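Protein CbbY (Rhodobacter sphaeroides, PDB 4UAS) hydrolyses xylulose-1,5-bisphosphate, a potent Rubisco inhibitor made by Rubisco itself, to xylulose 5-phosphate and phosphate as a magnesium-dependent phosphatase of the HAD superfamily. Local coordinates at residues E17-R22 / E80-L85; L31-F36 / P66-I71; W35-E40 / E53-F58; E40-L45 / G196-H201. One frame throughout, in Å; residues are numbered along the deposited sequence. Where two conformers were deposited one is given.

Contact 1 (E17-R22 / E80-L85)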
# COMPACT_ATOMS: atom_id res chain seq x y z
N GLU A 17 -7.41 1.21 4.60
CA GLU A 17 -7.35 2.63 4.94
C GLU A 17 -8.33 3.01 5.99
O GLU A 17 -8.00 3.94 6.78
CB GLU A 17 -7.44 3.54 3.76
CG GLU A 17 -6.14 3.52 2.95
CD GLU A 17 -4.91 4.11 3.59
OE1 GLU A 17 -4.89 4.61 4.75
OE2 GLU A 17 -3.84 4.04 2.95
N GLU A 18 -9.52 2.40 6.12
CA GLU A 18 -10.37 2.78 7.23
C GLU A 18 -9.74 2.35 8.53
O GLU A 18 -9.94 3.01 9.55
CB GLU A 18 -11.76 2.18 7.05
CG GLU A 18 -12.69 2.98 6.24
CD GLU A 18 -13.00 4.33 6.90
OE1 GLU A 18 -12.19 5.19 6.75
OE2 GLU A 18 -14.15 4.55 7.46
N LEU A 19 -9.01 1.24 8.57
CA LEU A 19 -8.31 0.85 9.77
C LEU A 19 -7.18 1.82 10.08
O LEU A 19 -6.94 2.13 11.27
CB LEU A 19 -7.82 -0.61 9.66
CG LEU A 19 -7.50 -1.27 11.03
CD1 LEU A 19 -8.81 -1.56 11.77
CD2 LEU A 19 -6.77 -2.59 10.79
N HIS A 20 -6.42 2.25 9.09
CA HIS A 20 -5.45 3.30 9.30
C HIS A 20 -6.10 4.54 9.88
O HIS A 20 -5.57 5.14 10.81
CB HIS A 20 -4.74 3.68 8.00
CG HIS A 20 -3.69 2.70 7.56
ND1 HIS A 20 -2.53 2.53 8.25
CD2 HIS A 20 -3.66 1.87 6.49
CE1 HIS A 20 -1.82 1.60 7.62
NE2 HIS A 20 -2.47 1.19 6.55
N ARG A 21 -7.24 4.99 9.33
CA ARG A 21 -7.93 6.18 9.82
C ARG A 21 -8.31 6.03 11.27
O ARG A 21 -8.09 6.94 12.09
CB ARG A 21 -9.13 6.51 8.95
CG ARG A 21 -9.78 7.86 9.30
CD ARG A 21 -10.93 8.21 8.36
NE ARG A 21 -12.11 7.39 8.52
CZ ARG A 21 -13.15 7.67 9.30
NH1 ARG A 21 -13.18 8.75 10.05
NH2 ARG A 21 -14.18 6.85 9.32
N ARG A 22 -8.82 4.86 11.65
CA ARG A 22 -9.15 4.57 13.04
C ARG A 22 -7.89 4.68 13.89
O ARG A 22 -7.91 5.24 14.99
CB ARG A 22 -9.80 3.19 13.16
CG ARG A 22 -10.07 2.72 14.59
CD ARG A 22 -10.80 1.38 14.64
NE ARG A 22 -10.93 1.00 16.04
CZ ARG A 22 -11.30 -0.22 16.43
NH1 ARG A 22 -11.58 -1.12 15.54
NH2 ARG A 22 -11.33 -0.53 17.69
N GLU A 80 1.96 1.39 16.08
CA GLU A 80 1.70 0.39 17.10
C GLU A 80 0.21 0.09 17.20
O GLU A 80 -0.22 -1.07 17.32
CB GLU A 80 2.25 0.85 18.42
CG GLU A 80 3.79 0.91 18.45
CD GLU A 80 4.35 1.60 19.66
OE1 GLU A 80 3.55 2.08 20.53
OE2 GLU A 80 5.59 1.70 19.75
N ARG A 81 -0.63 1.14 17.14
CA ARG A 81 -2.08 0.93 17.22
C ARG A 81 -2.60 0.17 16.00
O ARG A 81 -3.42 -0.73 16.16
CB ARG A 81 -2.85 2.24 17.44
CG ARG A 81 -2.72 2.89 18.81
CD ARG A 81 -3.59 4.13 19.05
NE ARG A 81 -3.50 4.56 20.42
CZ ARG A 81 -4.38 4.22 21.37
NH1 ARG A 81 -4.20 4.65 22.62
NH2 ARG A 81 -5.47 3.51 21.10
N PHE A 82 -2.14 0.54 14.81
CA PHE A 82 -2.54 -0.19 13.61
C PHE A 82 -2.16 -1.67 13.68
O PHE A 82 -2.95 -2.54 13.33
CB PHE A 82 -1.91 0.45 12.39
CG PHE A 82 -2.29 -0.23 11.09
CD1 PHE A 82 -3.50 0.06 10.46
CD2 PHE A 82 -1.49 -1.18 10.52
CE1 PHE A 82 -3.82 -0.53 9.30
CE2 PHE A 82 -1.82 -1.77 9.38
CZ PHE A 82 -2.97 -1.48 8.75
N VAL A 83 -0.92 -1.95 14.10
CA VAL A 83 -0.48 -3.31 14.23
C VAL A 83 -1.40 -4.12 15.16
O VAL A 83 -1.76 -5.26 14.89
CB VAL A 83 1.00 -3.33 14.67
CG1 VAL A 83 1.46 -4.74 15.14
CG2 VAL A 83 1.90 -2.83 13.56
N ALA A 84 -1.78 -3.51 16.30
CA ALA A 84 -2.67 -4.18 17.25
C ALA A 84 -4.05 -4.40 16.63
O ALA A 84 -4.64 -5.49 16.75
CB ALA A 84 -2.79 -3.42 18.55
N LEU A 85 -4.56 -3.39 15.92
CA LEU A 85 -5.89 -3.52 15.29
C LEU A 85 -5.90 -4.60 14.22
O LEU A 85 -6.86 -5.36 14.12
CB LEU A 85 -6.36 -2.18 14.75
CG LEU A 85 -6.78 -1.08 15.74
CD1 LEU A 85 -6.88 0.28 15.05
CD2 LEU A 85 -8.08 -1.48 16.40

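Contact 2 (L31-F36 / P66-I71)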
# COMPACT_ATOMS: atom_id res chain seq x y z
N LEU A 31 -3.34 10.90 22.74
CA LEU A 31 -2.39 11.97 22.88
C LEU A 31 -2.96 13.27 23.47
O LEU A 31 -2.21 14.16 23.83
CB LEU A 31 -1.70 12.22 21.57
CG LEU A 31 -0.78 11.10 21.11
CD1 LEU A 31 -0.15 11.42 19.76
CD2 LEU A 31 0.36 10.85 22.11
N GLY A 32 -4.28 13.30 23.62
CA GLY A 32 -4.93 14.46 24.18
C GLY A 32 -5.12 15.63 23.29
O GLY A 32 -5.39 16.73 23.78
N VAL A 33 -4.97 15.44 21.99
CA VAL A 33 -5.17 16.50 21.02
C VAL A 33 -6.58 16.44 20.48
O VAL A 33 -7.24 15.38 20.54
CB VAL A 33 -4.13 16.54 19.87
CG1 VAL A 33 -2.77 16.91 20.39
CG2 VAL A 33 -4.13 15.24 19.08
N ASP A 34 -7.07 17.54 19.93
CA ASP A 34 -8.40 17.66 19.39
C ASP A 34 -8.53 17.22 17.94
O ASP A 34 -9.66 17.21 17.38
CB ASP A 34 -8.96 19.08 19.59
CG ASP A 34 -8.28 20.14 18.81
OD1 ASP A 34 -7.14 19.96 18.39
OD2 ASP A 34 -8.89 21.22 18.60
N TRP A 35 -7.47 16.75 17.34
CA TRP A 35 -7.48 16.40 15.92
C TRP A 35 -8.37 15.19 15.68
O TRP A 35 -8.39 14.23 16.46
CB TRP A 35 -6.05 16.04 15.43
CG TRP A 35 -4.98 16.97 15.84
CD1 TRP A 35 -5.07 18.30 16.16
CD2 TRP A 35 -3.61 16.64 15.90
NE1 TRP A 35 -3.83 18.78 16.49
CE2 TRP A 35 -2.91 17.78 16.32
CE3 TRP A 35 -2.90 15.45 15.65
CZ2 TRP A 35 -1.53 17.78 16.49
CZ3 TRP A 35 -1.50 15.44 15.87
CH2 TRP A 35 -0.83 16.61 16.24
N PHE A 36 -9.10 15.21 14.55
CA PHE A 36 -9.97 14.09 14.20
C PHE A 36 -10.17 14.15 12.68
O PHE A 36 -10.54 15.20 12.16
CB PHE A 36 -11.34 14.18 14.92
CG PHE A 36 -12.21 13.07 14.56
CD1 PHE A 36 -12.04 11.80 15.20
CD2 PHE A 36 -13.11 13.13 13.58
CE1 PHE A 36 -12.81 10.71 14.89
CE2 PHE A 36 -13.87 12.05 13.23
CZ PHE A 36 -13.75 10.82 13.86
N PRO A 66 -1.59 22.46 18.84
CA PRO A 66 -0.23 22.22 18.28
C PRO A 66 0.20 20.80 18.57
O PRO A 66 -0.25 20.17 19.51
CB PRO A 66 0.62 23.23 19.01
CG PRO A 66 -0.06 23.47 20.25
CD PRO A 66 -1.54 23.34 20.00
N ALA A 67 1.09 20.26 17.75
CA ALA A 67 1.60 18.91 18.03
C ALA A 67 2.31 18.85 19.38
O ALA A 67 3.19 19.67 19.64
CB ALA A 67 2.58 18.51 16.95
N PRO A 68 1.96 17.88 20.22
CA PRO A 68 2.61 17.80 21.54
C PRO A 68 3.83 16.86 21.59
O PRO A 68 4.54 16.86 22.55
CB PRO A 68 1.50 17.21 22.41
CG PRO A 68 0.85 16.22 21.52
CD PRO A 68 0.82 16.93 20.15
N LEU A 69 4.15 16.18 20.47
CA LEU A 69 5.28 15.32 20.31
C LEU A 69 5.82 15.52 18.91
O LEU A 69 5.09 15.95 18.00
CB LEU A 69 4.84 13.82 20.38
CG LEU A 69 4.25 13.24 21.58
CD1 LEU A 69 4.06 11.76 21.39
CD2 LEU A 69 5.17 13.43 22.75
N PRO A 70 7.08 15.09 18.65
CA PRO A 70 7.56 15.08 17.28
C PRO A 70 6.69 14.16 16.42
O PRO A 70 6.16 13.18 16.90
CB PRO A 70 8.97 14.50 17.41
CG PRO A 70 9.40 14.87 18.82
CD PRO A 70 8.12 14.71 19.62
N ILE A 71 6.59 14.50 15.12
CA ILE A 71 5.80 13.69 14.19
C ILE A 71 6.22 12.26 14.21
O ILE A 71 5.41 11.35 14.15
CB ILE A 71 5.88 14.26 12.79
CG1 ILE A 71 5.17 15.64 12.73
CG2 ILE A 71 5.32 13.29 11.76
CD1 ILE A 71 5.38 16.37 11.40

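Contact 3 (W35-E40 / E53-F58)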
# COMPACT_ATOMS: atom_id res chain seq x y z
N TRP A 35 -7.47 16.75 17.34
CA TRP A 35 -7.48 16.40 15.92
C TRP A 35 -8.37 15.19 15.68
O TRP A 35 -8.39 14.23 16.46
CB TRP A 35 -6.05 16.04 15.43
CG TRP A 35 -4.98 16.97 15.84
CD1 TRP A 35 -5.07 18.30 16.16
CD2 TRP A 35 -3.61 16.64 15.90
NE1 TRP A 35 -3.83 18.78 16.49
CE2 TRP A 35 -2.91 17.78 16.32
CE3 TRP A 35 -2.90 15.45 15.65
CZ2 TRP A 35 -1.53 17.78 16.49
CZ3 TRP A 35 -1.50 15.44 15.87
CH2 TRP A 35 -0.83 16.61 16.24
N PHE A 36 -9.10 15.21 14.55
CA PHE A 36 -9.97 14.09 14.20
C PHE A 36 -10.17 14.15 12.68
O PHE A 36 -10.54 15.20 12.16
CB PHE A 36 -11.34 14.18 14.92
CG PHE A 36 -12.21 13.07 14.56
CD1 PHE A 36 -12.04 11.80 15.20
CD2 PHE A 36 -13.11 13.13 13.58
CE1 PHE A 36 -12.81 10.71 14.89
CE2 PHE A 36 -13.87 12.05 13.23
CZ PHE A 36 -13.75 10.82 13.86
N TRP A 37 -9.85 13.06 12.02
CA TRP A 37 -9.98 12.96 10.59
C TRP A 37 -11.21 12.15 10.16
O TRP A 37 -11.28 10.94 10.36
CB TRP A 37 -8.72 12.29 10.01
CG TRP A 37 -7.46 13.09 10.20
CD1 TRP A 37 -7.34 14.34 10.57
CD2 TRP A 37 -6.12 12.60 9.94
NE1 TRP A 37 -6.02 14.73 10.63
CE2 TRP A 37 -5.25 13.67 10.22
CE3 TRP A 37 -5.57 11.39 9.50
CZ2 TRP A 37 -3.87 13.56 10.05
CZ3 TRP A 37 -4.20 11.31 9.36
CH2 TRP A 37 -3.36 12.37 9.62
N ASP A 38 -12.21 12.87 9.66
CA ASP A 38 -13.38 12.23 9.09
C ASP A 38 -13.06 11.69 7.70
O ASP A 38 -12.00 11.96 7.15
CB ASP A 38 -14.66 13.09 9.17
CG ASP A 38 -14.60 14.37 8.45
OD1 ASP A 38 -13.92 14.51 7.40
OD2 ASP A 38 -15.37 15.34 8.91
N ARG A 39 -13.97 10.93 7.11
CA ARG A 39 -13.72 10.37 5.79
C ARG A 39 -13.46 11.39 4.70
O ARG A 39 -12.63 11.21 3.83
CB ARG A 39 -14.85 9.47 5.33
CG ARG A 39 -14.90 8.16 5.98
CD ARG A 39 -16.04 7.34 5.45
NE ARG A 39 -16.01 5.98 5.87
CZ ARG A 39 -16.90 5.08 5.48
NH1 ARG A 39 -17.91 5.37 4.67
NH2 ARG A 39 -16.81 3.84 5.89
N GLU A 40 -14.21 12.50 4.76
CA GLU A 40 -14.04 13.53 3.76
C GLU A 40 -12.61 14.09 3.81
O GLU A 40 -11.94 14.25 2.77
CB GLU A 40 -15.08 14.65 3.99
CG GLU A 40 -14.91 15.82 3.06
CD GLU A 40 -16.04 16.85 3.14
OE1 GLU A 40 -17.09 16.62 3.68
OE2 GLU A 40 -15.94 17.87 2.46
N GLU A 53 4.43 11.82 6.49
CA GLU A 53 4.22 12.88 5.52
C GLU A 53 2.80 13.42 5.60
O GLU A 53 2.55 14.61 5.44
CB GLU A 53 4.57 12.39 4.11
CG GLU A 53 6.05 12.02 3.87
CD GLU A 53 6.47 10.63 4.38
OE1 GLU A 53 5.72 9.90 5.00
OE2 GLU A 53 7.68 10.30 4.08
N ARG A 54 1.84 12.53 5.79
CA ARG A 54 0.43 12.91 5.87
C ARG A 54 0.19 13.73 7.15
O ARG A 54 -0.50 14.74 7.11
CB ARG A 54 -0.45 11.63 5.90
CG ARG A 54 -1.89 11.91 5.78
CD ARG A 54 -2.74 10.65 5.62
NE ARG A 54 -2.35 9.99 4.41
CZ ARG A 54 -2.06 8.74 4.28
NH1 ARG A 54 -2.42 7.86 5.21
NH2 ARG A 54 -1.42 8.32 3.19
N ILE A 55 0.77 13.31 8.28
CA ILE A 55 0.65 14.14 9.50
C ILE A 55 1.23 15.50 9.26
O ILE A 55 0.65 16.52 9.65
CB ILE A 55 1.28 13.40 10.73
CG1 ILE A 55 0.54 12.12 11.07
CG2 ILE A 55 1.36 14.35 11.92
CD1 ILE A 55 1.36 11.18 11.93
N ALA A 56 2.44 15.57 8.66
CA ALA A 56 3.09 16.83 8.42
C ALA A 56 2.24 17.75 7.57
O ALA A 56 2.12 18.97 7.85
CB ALA A 56 4.46 16.61 7.78
N ARG A 57 1.61 17.20 6.54
CA ARG A 57 0.74 18.00 5.68
C ARG A 57 -0.45 18.57 6.47
O ARG A 57 -0.78 19.76 6.39
CB ARG A 57 0.21 17.18 4.52
CG ARG A 57 -0.91 17.82 3.74
CD ARG A 57 -1.39 16.97 2.61
NE ARG A 57 -2.64 17.44 2.05
CZ ARG A 57 -3.32 16.77 1.13
NH1 ARG A 57 -2.82 15.64 0.62
NH2 ARG A 57 -4.50 17.21 0.73
N PHE A 58 -1.08 17.72 7.25
CA PHE A 58 -2.20 18.15 8.09
C PHE A 58 -1.75 19.27 9.02
O PHE A 58 -2.46 20.28 9.17
CB PHE A 58 -2.70 16.97 8.87
CG PHE A 58 -3.63 17.32 10.00
CD1 PHE A 58 -4.90 17.76 9.79
CD2 PHE A 58 -3.18 17.17 11.30
CE1 PHE A 58 -5.70 18.09 10.83
CE2 PHE A 58 -3.98 17.46 12.41
CZ PHE A 58 -5.26 17.94 12.13

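Contact 4 (E40-L45 / G196-H201)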
# COMPACT_ATOMS: atom_id res chain seq x y z
N GLU A 40 -14.21 12.50 4.76
CA GLU A 40 -14.04 13.53 3.76
C GLU A 40 -12.61 14.09 3.81
O GLU A 40 -11.94 14.25 2.77
CB GLU A 40 -15.08 14.65 3.99
CG GLU A 40 -14.91 15.82 3.06
CD GLU A 40 -16.04 16.85 3.14
OE1 GLU A 40 -17.09 16.62 3.68
OE2 GLU A 40 -15.94 17.87 2.46
N GLU A 41 -12.14 14.41 5.02
CA GLU A 41 -10.78 14.96 5.13
C GLU A 41 -9.75 13.86 4.82
O GLU A 41 -8.72 14.13 4.18
CB GLU A 41 -10.56 15.59 6.48
CG GLU A 41 -9.16 16.08 6.70
CD GLU A 41 -9.01 17.07 7.80
OE1 GLU A 41 -9.85 17.08 8.69
OE2 GLU A 41 -8.09 17.86 7.78
N TYR A 42 -9.98 12.64 5.26
CA TYR A 42 -9.01 11.59 5.01
C TYR A 42 -8.85 11.31 3.54
O TYR A 42 -7.72 11.05 3.04
CB TYR A 42 -9.39 10.33 5.83
CG TYR A 42 -8.23 9.37 5.97
CD1 TYR A 42 -7.07 9.76 6.65
CD2 TYR A 42 -8.25 8.09 5.43
CE1 TYR A 42 -5.99 8.90 6.84
CE2 TYR A 42 -7.21 7.23 5.60
CZ TYR A 42 -6.08 7.60 6.30
OH TYR A 42 -4.99 6.78 6.42
N ARG A 43 -9.91 11.35 2.76
CA ARG A 43 -9.80 11.15 1.30
C ARG A 43 -8.86 12.13 0.66
O ARG A 43 -8.11 11.76 -0.22
CB ARG A 43 -11.19 11.24 0.69
CG ARG A 43 -11.20 10.91 -0.83
CD ARG A 43 -12.59 11.02 -1.43
NE ARG A 43 -13.45 9.98 -0.87
CZ ARG A 43 -13.64 8.76 -1.31
NH1 ARG A 43 -13.09 8.31 -2.48
NH2 ARG A 43 -14.29 7.92 -0.57
N GLU A 44 -8.84 13.39 1.16
CA GLU A 44 -7.88 14.40 0.66
C GLU A 44 -6.47 14.12 1.14
O GLU A 44 -5.51 14.12 0.35
CB GLU A 44 -8.33 15.78 1.08
CG GLU A 44 -9.70 16.22 0.55
CD GLU A 44 -9.81 16.10 -0.97
OE1 GLU A 44 -8.89 16.63 -1.68
OE2 GLU A 44 -10.82 15.43 -1.45
N LEU A 45 -6.33 13.84 2.42
CA LEU A 45 -5.02 13.57 2.97
C LEU A 45 -4.33 12.35 2.38
O LEU A 45 -3.08 12.27 2.39
CB LEU A 45 -5.13 13.44 4.50
CG LEU A 45 -5.44 14.67 5.31
CD1 LEU A 45 -5.68 14.32 6.77
CD2 LEU A 45 -4.32 15.70 5.14
N GLY A 196 -10.55 1.23 -4.99
CA GLY A 196 -11.37 0.94 -3.85
C GLY A 196 -12.00 2.18 -3.37
O GLY A 196 -12.06 3.19 -4.07
N PHE A 197 -12.52 2.10 -2.14
CA PHE A 197 -13.35 3.13 -1.64
C PHE A 197 -12.78 4.57 -1.81
O PHE A 197 -13.45 5.51 -2.25
CB PHE A 197 -13.70 2.87 -0.12
CG PHE A 197 -14.51 3.95 0.52
CD1 PHE A 197 -15.79 4.16 0.14
CD2 PHE A 197 -14.00 4.71 1.57
CE1 PHE A 197 -16.54 5.15 0.69
CE2 PHE A 197 -14.76 5.68 2.15
CZ PHE A 197 -16.02 5.93 1.71
N TYR A 198 -11.54 4.72 -1.36
CA TYR A 198 -10.95 6.03 -1.30
C TYR A 198 -10.34 6.48 -2.62
O TYR A 198 -9.89 7.61 -2.72
CB TYR A 198 -9.91 6.09 -0.21
CG TYR A 198 -10.46 6.30 1.16
CD1 TYR A 198 -10.36 5.34 2.16
CD2 TYR A 198 -11.02 7.51 1.49
CE1 TYR A 198 -10.81 5.58 3.43
CE2 TYR A 198 -11.50 7.78 2.80
CZ TYR A 198 -11.39 6.80 3.75
OH TYR A 198 -11.83 7.11 5.01
N THR A 199 -10.30 5.64 -3.65
CA THR A 199 -9.68 5.95 -4.93
C THR A 199 -10.59 5.85 -6.14
O THR A 199 -10.15 6.14 -7.23
CB THR A 199 -8.42 5.14 -5.14
OG1 THR A 199 -8.80 3.76 -5.21
CG2 THR A 199 -7.38 5.42 -4.08
N ARG A 200 -11.82 5.46 -5.92
CA ARG A 200 -12.71 5.23 -7.03
C ARG A 200 -12.98 6.46 -7.91
O ARG A 200 -13.26 6.33 -9.11
CB ARG A 200 -14.01 4.63 -6.57
CG ARG A 200 -14.58 3.78 -7.68
CD ARG A 200 -15.81 3.14 -7.13
NE ARG A 200 -15.60 2.29 -5.93
CZ ARG A 200 -15.06 1.09 -6.00
NH1 ARG A 200 -14.93 0.38 -4.89
NH2 ARG A 200 -14.62 0.67 -7.12
N HIS A 201 -12.85 7.64 -7.30
CA HIS A 201 -13.07 8.91 -7.98
C HIS A 201 -11.91 9.26 -8.90
O HIS A 201 -12.00 10.26 -9.67
CB HIS A 201 -13.29 10.03 -6.96
CG HIS A 201 -12.07 10.34 -6.16
ND1 HIS A 201 -11.64 9.56 -5.11
CD2 HIS A 201 -11.17 11.33 -6.29
CE1 HIS A 201 -10.54 10.04 -4.60
NE2 HIS A 201 -10.22 11.11 -5.31
O HOH W 1 -7.88 9.53 -1.99

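Contact 1 (E17-R22 / E80-L85)
Phe82 and Leu85 of helix 71-87 meet Leu19, His20 and Arg22 of helix 17-31 in a helix-helix packing of the all-helical cap inserted into the HAD fold. The short segments run closer to antiparallel than parallel, at 129°, with axes 9.3 Å apart. Phe82 comes first along 80-85. Its ring forms an offset stack with the imidazole of His20, the planes nearly parallel at 3° and the centroids 3.9 Å apart; CE1 of Phe82 sits over the centre of the imidazole. With CG of Phe82 trans to the backbone N (chi1 -179°), the ring reaches across to helix 17-31, and the same CE1 meets Leu19 CD2 at 3.9 Å. The stacked imidazole uses both nitrogens beyond the two segments, ND1 with the substrate-binding Lys78 and NE2 with Asp10 of the magnesium site. Exchanging Phe82 for alanine would probably open a gap beside Leu19 and leave the imidazole, stripped of its stacking partner, freer to tilt away from Lys78 and Asp10. One turn on, Leu85 points at the first helix and splits its contacts. CB packs on Leu19 CD1 at 3.9 Å, while CD1 lies near the aliphatic part of Arg22. The Arg22 chain is extended, its NE paired with Glu26, and Leu85 CD2 rests over the centre of the guanidinium face, 3.5 Å from Arg22 CZ.

Contact 2 (L31-F36 / P66-I71)
Val33 and Trp35 lean on Ala67 and Pro68 where two inter-helix loops of the helical HAD cap meet, one following helix 17-31 and the other leading into helix 71-87. The closest approach is Val33 CG1 to Pro68 CD, 3.6 Å, the valine branch crossing the proline ring at about a right angle. Beside it the indole of Trp35, its CG anti to the carbonyl carbon (chi1 -46°), swings toward 66-71 and presents its benzene edge: CZ2 lies 3.7 Å from Ala67 CA, and CH2 is 4.0 Å from Ala67 CB. Val33 also shapes its own side, for its other methyl, CG2, lies over a face of the Trp35 ring near the rim. No hydrogen bond joins the segments directly. Just outside them, Asp65 accepts from Trp35 NE1 through its backbone O and gives its backbone N to Asp34 OD1, which ties the loops together and, with the packing on the ring, would limit the rotation of the indole. With an alanine in place of Trp35, the Asp65 carbonyl is likely to lose its indole donor and Ala67 the ring edge it packs on. Farther back, Phe28 meets the indole edge-to-face, and Ile74 of helix 71-87 touches Leu31, Trp35 and Leu69. Gly32, with positive phi, closes a Schellman motif ending helix 17-31. Just before it, Leu31 extends CD2 to Leu69 CD1, 3.9 Å away.

Contact 3 (W35-E40 / E53-F58)
Phe58 of helix 51-61 is wedged between Trp35 and Trp37, and the three rings form an aromatic cluster inside the helical cap of the HAD fold, joining the loop before helix 39-45 to helix 51-61 through two T-shaped pairs. Toward Trp35 the phenyl turns its edge: CE2 of Phe58 lies over the indole face, 3.6 Å from Trp35 CD2, with the planes at 73°. Toward Trp37 the roles reverse. Here the indole supplies the edge and the phenyl the face, the planes standing at 74°, and Trp37 NE1 sits over the centre of the phenyl ring, 3.3 Å from Phe58 CD1. The phenyl enters the gap because its CG lies opposite the backbone N (chi1 167°), carrying the ring away from helix 51-61 toward both tryptophans. The six-membered part of the Trp37 indole continues along the same helix. Its CH2 comes 4.2 Å from Ile55 CG1, and its CZ3 lies 4.1 Å from Arg54 CD. The substrate-binding Arg54 thus offers its aliphatic stem to the ring; its chain bends at chi3, and NE and NH2 bond to the carbonyls of Leu45 and Thr48. Phe24 of helix 17-31 adds another ring beside Trp37. No hydrogen bond crosses between the segments, so cohesion rests on aromatic and apolar contact. The position of Trp37 NE1 over the phenyl face is consistent with a weak N-H...pi attraction favouring this arrangement.

Contact 4 (E40-L45 / G196-H201)
Arg43 of helix 39-45 drives its side chain into the loop 196-201, where its guanidinium is gripped from several directions. NH1 and NH2 both donate end-on to the carbonyl oxygen of Phe197. The NH1 bond to Phe197 O, 2.8 Å long, lies in the carbonyl plane on a lone pair, whereas NH2 reaches Phe197 O from above that plane at 3.1 Å. The Phe197 ring receives the same group as a cation-pi partner, with Arg43 CZ 4.8 Å from the ring centroid and NH2 over the face; the two planes stand 78° apart. The bend at chi3 (-66°) turns the guanidinium toward this carbonyl and ring. Tyr198 lies against one guanidinium face through CD2, and the edge of Tyr42 meets the face of the Tyr198 ring, Tyr42 CD2 lying 3.7 Å from Tyr198 OH. The other side is looser. At the exposed His201, Arg43 NH1 donates to ND1 over 3.3 Å, tilted from the imidazole plane, and a water bridges the helix and the loop by donating to Arg43 O and Tyr198 O, each at 2.9 Å. The contact joins the helical cap to the HAD core at its magnesium-bearing end, because 196-201 follows core strand 190-193 and Thr199 OG1 bonds to the carbonyl of Asp176, a magnesium ligand. Within the cap the Tyr42 hydroxyl bonds to Glu17, while the Tyr198 hydroxyl reaches across from the core loop to Glu18 of helix 17-31.

In the fold
Contacts 1 and 3 are buried in the helical cap, contact 4 is partly buried between cap and core, and contact 2 lies at the surface, its centre about 25 Å from the centre of the chain. Helix 17-31 and its following loop supply one side of contacts 1 and 2; contacts 2 and 3 share Trp35, and contacts 3 and 4 both draw on helix 39-45. The chemistry changes along this path: aliphatic and proline packing at the far end, aromatic clustering and stacking within the cap, then guanidinium hydrogen bonds, a cation-pi contact and a water bridge where the cap meets the core. Glu18 links three contacts, pairing with Arg21, Arg39 and Tyr198.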